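Local coordinates for protein RE68036p (Drosophila melanogaster, PDB 1SQH) that is of uncharacterised function but probably acts as an acyltransferase, perhaps with glycine as acceptor, at residues 155-159 with 160-164. Residues are numbered along the deposited sequence; the frame is centred on the assembly and turned at random.
Sequences MVLSH and EDAFC
A serine N-cap begins the short helix 159-163 directly after strand 147-157: S158 OG accepts the backbone N-H of D161 at 3.1 Å from D161 N, with an N-H...O angle of 156°. The torsion behind this is chi1 of 72°, which sets OG between the backbone N and the carbonyl carbon of S158, within bonding distance of D161 N. The backbone O of S158 takes A162 N at 2.9 Å, and H159 O takes F163 N in the next helical bond. A water bridges the N-cap residue and the third helical residue, accepting from S158 N at 2.8 Å and donating to D161 OD2 at 2.7 Å, so it ties the aspartate carboxylate to the backbone just before the helix. On the apolar side the two branches of L157 divide their work: CD1 meets D161 CB at 3.7 Å, whereas CD2 rests on A162 CB at 3.8 Å. Replacing L157 with an alanine would probably open a gap beside A162 CB and remove the methyl that lies against D161 CB. H159 and F163, four residues apart, both carry CG anti to the backbone N and lie side by side, H159 CE1 coming 3.9 Å from F163 CD2; the rings are oblique, their planes 51° apart. H159 NE2 bonds to the backbone O of A261, and F163 makes a cation-pi contact with R262, so both side chains face the C-terminal end of helix 248-263. Next to them A162 touches L268 of strand 268-273, the edge strand that pairs with 147-157, while the side chain of L157 reaches Y288, just ahead of strand 289-299 on the other flank.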
# COMPACT_ATOMS: atom_id res chain seq x y z
N MSE A 155 -10.65 -3.79 -0.51
CA MSE A 155 -11.69 -3.82 -1.55
C MSE A 155 -11.08 -4.27 -2.88
O MSE A 155 -9.99 -3.82 -3.24
CB MSE A 155 -12.33 -2.43 -1.72
CG MSE A 155 -13.85 -2.42 -1.47
SE MSE A 155 -14.18 -2.74 0.41
CE MSE A 155 -12.70 -1.65 1.03
N VAL A 156 -11.79 -5.15 -3.59
CA VAL A 156 -11.29 -5.72 -4.85
C VAL A 156 -12.22 -5.60 -6.05
O VAL A 156 -13.44 -5.81 -5.95
CB VAL A 156 -10.93 -7.23 -4.66
CG1 VAL A 156 -10.40 -7.82 -5.96
CG2 VAL A 156 -9.90 -7.38 -3.56
N LEU A 157 -11.63 -5.27 -7.20
CA LEU A 157 -12.37 -5.14 -8.45
C LEU A 157 -11.54 -5.84 -9.52
O LEU A 157 -10.36 -5.53 -9.70
CB LEU A 157 -12.56 -3.67 -8.81
CG LEU A 157 -13.31 -3.37 -10.12
CD1 LEU A 157 -14.80 -3.65 -9.96
CD2 LEU A 157 -13.07 -1.90 -10.46
N SER A 158 -12.15 -6.79 -10.23
CA SER A 158 -11.43 -7.54 -11.26
C SER A 158 -10.87 -6.61 -12.33
O SER A 158 -11.33 -5.49 -12.52
CB SER A 158 -12.34 -8.59 -11.90
OG SER A 158 -13.33 -7.99 -12.73
N HIS A 159 -9.85 -7.08 -13.02
CA HIS A 159 -9.24 -6.29 -14.07
C HIS A 159 -10.27 -6.07 -15.18
O HIS A 159 -10.46 -4.94 -15.64
CB HIS A 159 -7.98 -6.98 -14.59
CG HIS A 159 -7.30 -6.22 -15.69
ND1 HIS A 159 -7.48 -6.51 -17.02
CD2 HIS A 159 -6.48 -5.14 -15.65
CE1 HIS A 159 -6.80 -5.65 -17.75
NE2 HIS A 159 -6.18 -4.81 -16.94
N GLU A 160 -10.93 -7.15 -15.60
CA GLU A 160 -11.95 -7.06 -16.66
C GLU A 160 -12.97 -5.98 -16.31
O GLU A 160 -13.31 -5.14 -17.15
CB GLU A 160 -12.69 -8.39 -16.83
CG GLU A 160 -11.83 -9.62 -16.98
CD GLU A 160 -11.53 -10.29 -15.64
OE1 GLU A 160 -10.90 -9.64 -14.78
OE2 GLU A 160 -11.95 -11.47 -15.46
N ASP A 161 -13.47 -6.00 -15.08
CA ASP A 161 -14.44 -5.00 -14.68
C ASP A 161 -13.85 -3.61 -14.73
O ASP A 161 -14.47 -2.69 -15.24
CB ASP A 161 -15.00 -5.29 -13.29
CG ASP A 161 -16.01 -6.42 -13.30
OD1 ASP A 161 -16.62 -6.66 -14.38
OD2 ASP A 161 -16.21 -7.05 -12.23
N ALA A 162 -12.64 -3.46 -14.19
CA ALA A 162 -11.97 -2.17 -14.20
C ALA A 162 -11.71 -1.71 -15.63
O ALA A 162 -11.90 -0.54 -15.97
CB ALA A 162 -10.65 -2.26 -13.43
N PHE A 163 -11.29 -2.65 -16.48
CA PHE A 163 -10.99 -2.35 -17.88
C PHE A 163 -12.18 -1.80 -18.65
O PHE A 163 -12.04 -0.85 -19.43
CB PHE A 163 -10.47 -3.61 -18.59
CG PHE A 163 -9.98 -3.37 -19.99
CD1 PHE A 163 -10.86 -3.23 -21.05
CD2 PHE A 163 -8.61 -3.28 -20.25
CE1 PHE A 163 -10.40 -3.00 -22.35
CE2 PHE A 163 -8.13 -3.05 -21.54
CZ PHE A 163 -9.03 -2.91 -22.59
N CYS A 164 -13.35 -2.40 -18.42
CA CYS A 164 -14.58 -2.00 -19.11
C CYS A 164 -15.47 -1.10 -18.26
O CYS A 164 -16.64 -0.93 -18.58
CB CYS A 164 -15.37 -3.24 -19.53
SG CYS A 164 -14.40 -4.54 -20.36
O HOH W 1 -14.80 -7.63 -10.00